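Local coordinates for protein outer membrane porin F (Pseudomonas aeruginosa, PDB 4RLC) that forms an eight-stranded beta-barrel in the outer membrane, where it probably serves as a porin for small molecules, at residues 114-117 and 118-121. Sequence-based numbering, arbitrary orientation.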
ATOM      1  N   ASN A 114     -20.498   5.004  -7.266  1.00 35.04           N
ATOM      2  CA  ASN A 114     -21.079   6.051  -6.460  1.00 40.25           C
ATOM      3  C   ASN A 114     -22.566   5.987  -6.625  1.00 41.66           C
ATOM      4  O   ASN A 114     -23.105   6.005  -7.748  1.00 37.93           O
ATOM      5  CB  ASN A 114     -20.472   7.404  -6.836  1.00 45.70           C
ATOM      6  CG  ASN A 114     -19.863   7.393  -8.217  1.00 54.68           C
ATOM      7  OD1 ASN A 114     -20.550   7.081  -9.184  1.00 59.36           O
ATOM      8  ND2 ASN A 114     -18.539   7.665  -8.318  1.00 60.56           N
ATOM      9  N   ILE A 115     -23.268   5.882  -5.506  1.00 32.65           N
ATOM     10  CA  ILE A 115     -24.711   5.891  -5.577  1.00 34.36           C
ATOM     11  C   ILE A 115     -25.134   7.132  -4.833  1.00 36.41           C
ATOM     12  O   ILE A 115     -24.923   7.230  -3.574  1.00 37.13           O
ATOM     13  CB  ILE A 115     -25.370   4.642  -4.956  1.00 43.32           C
ATOM     14  CG1 ILE A 115     -24.714   3.331  -5.463  1.00 47.14           C
ATOM     15  CG2 ILE A 115     -26.860   4.632  -5.229  1.00 48.15           C
ATOM     16  CD1 ILE A 115     -25.149   2.831  -6.832  1.00 49.10           C
ATOM     17  N   ASN A 116     -25.801   8.037  -5.556  1.00 28.75           N
ATOM     18  CA  ASN A 116     -26.159   9.295  -4.980  1.00 28.92           C
ATOM     19  C   ASN A 116     -27.683   9.486  -5.020  1.00 27.10           C
ATOM     20  O   ASN A 116     -28.408   8.566  -5.362  1.00 27.77           O
ATOM     21  CB  ASN A 116     -25.357  10.352  -5.657  1.00 31.05           C
ATOM     22  CG  ASN A 116     -23.923  10.329  -5.199  1.00 42.09           C
ATOM     23  OD1 ASN A 116     -23.599  10.822  -4.097  1.00 52.97           O
ATOM     24  ND2 ASN A 116     -23.081   9.697  -5.963  1.00 42.99           N
ATOM     25  N   SER A 117     -28.177  10.630  -4.584  1.00 25.32           N
ATOM     26  CA  SER A 117     -29.609  10.799  -4.415  1.00 26.58           C
ATOM     27  C   SER A 117     -30.359  10.817  -5.716  1.00 25.16           C
ATOM     28  O   SER A 117     -31.531  10.481  -5.739  1.00 25.17           O
ATOM     29  CB  SER A 117     -29.937  12.103  -3.679  1.00 29.38           C
ATOM     30  OG  SER A 117     -29.164  12.217  -2.496  1.00 37.79           O
ATOM     31  N   ASP A 118     -29.722  11.290  -6.784  1.00 22.82           N
ATOM     32  CA  ASP A 118     -30.440  11.354  -8.093  1.00 24.45           C
ATOM     33  C   ASP A 118     -29.597  10.857  -9.265  1.00 24.59           C
ATOM     34  O   ASP A 118     -29.847  11.192 -10.429  1.00 27.47           O
ATOM     35  CB  ASP A 118     -30.977  12.728  -8.371  1.00 23.29           C
ATOM     36  CG  ASP A 118     -31.917  13.239  -7.270  1.00 26.24           C
ATOM     37  OD1 ASP A 118     -31.365  13.853  -6.306  1.00 28.90           O
ATOM     38  OD2 ASP A 118     -33.144  13.112  -7.367  1.00 25.11           O
ATOM     39  N   SER A 119     -28.608  10.050  -8.934  1.00 24.77           N
ATOM     40  CA  SER A 119     -27.634   9.580  -9.927  1.00 27.12           C
ATOM     41  C   SER A 119     -26.859   8.400  -9.405  1.00 28.03           C
ATOM     42  O   SER A 119     -26.801   8.090  -8.167  1.00 26.00           O
ATOM     43  CB  SER A 119     -26.645  10.700 -10.252  1.00 28.86           C
ATOM     44  OG  SER A 119     -25.756  10.914  -9.176  1.00 30.24           O
ATOM     45  N   GLN A 120     -26.205   7.726 -10.324  1.00 26.35           N
ATOM     46  CA  GLN A 120     -25.272   6.702  -9.905  1.00 28.10           C
ATOM     47  C   GLN A 120     -24.255   6.498 -11.009  1.00 28.82           C
ATOM     48  O   GLN A 120     -24.488   6.867 -12.166  1.00 26.89           O
ATOM     49  CB  GLN A 120     -26.000   5.415  -9.655  1.00 33.19           C
ATOM     50  CG  GLN A 120     -26.778   4.883 -10.816  1.00 39.11           C
ATOM     51  CD  GLN A 120     -27.156   3.431 -10.632  1.00 52.74           C
ATOM     52  OE1 GLN A 120     -28.315   3.043 -10.811  1.00 58.45           O
ATOM     53  NE2 GLN A 120     -26.173   2.611 -10.273  1.00 63.45           N
ATOM     54  N   GLY A 121     -23.133   5.931 -10.661  1.00 28.34           N
ATOM     55  CA  GLY A 121     -22.227   5.547 -11.729  1.00 29.10           C
ATOM     56  C   GLY A 121     -21.082   4.757 -11.251  1.00 29.08           C
ATOM     57  O   GLY A 121     -20.952   4.445 -10.053  1.00 28.70           O
TER
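A beta hairpin joins strands 98-115 and 120-137 of the eight-stranded antiparallel barrel, and here its far tip, well away from the barrel centre, turns back through Asn116, Ser117, Asp118 and Ser119. Asn114 and Gly121 form the last hydrogen-bonded pair of the ladder: Asn114 N donates to Gly121 O (2.9 Å), and Gly121 N returns a bond of the same length to Asn114 O. That second carbonyl is also approached by the alpha carbon of Gln120, with CA 3.1 Å from Asn114 O in a CH...O contact. One step toward the tip, Ile115 and Gln120 make a non-hydrogen-bonded pair, and their side chains run side by side on the same face of the sheet. Ile115 turns CG1 beside its own backbone N (chi1 -49°), from where the terminal CD1 leans across to Gln120 and comes 3.6 Å from NE2 and 3.9 Å from CB. Gln120 sets CG between its backbone N and carbonyl carbon (chi1 58°) and then runs out extended, with NE2 the amide atom nearest Ile115 CD1 in a loose, largely solvent-exposed contact. Beyond this pair the turn is closed by a single bond from Asn116 N to Ser119 O (2.8 Å). Ser117 and Asp118 complete the two-residue bend between these ends as an approximate type I turn. The Asp118 carboxylate stays near the preceding carbonyl, its CG 3.2 Å from Ser117 O. Beside the closing bond, Ser119 OG lies across from Asn116, 3.6 Å from CB.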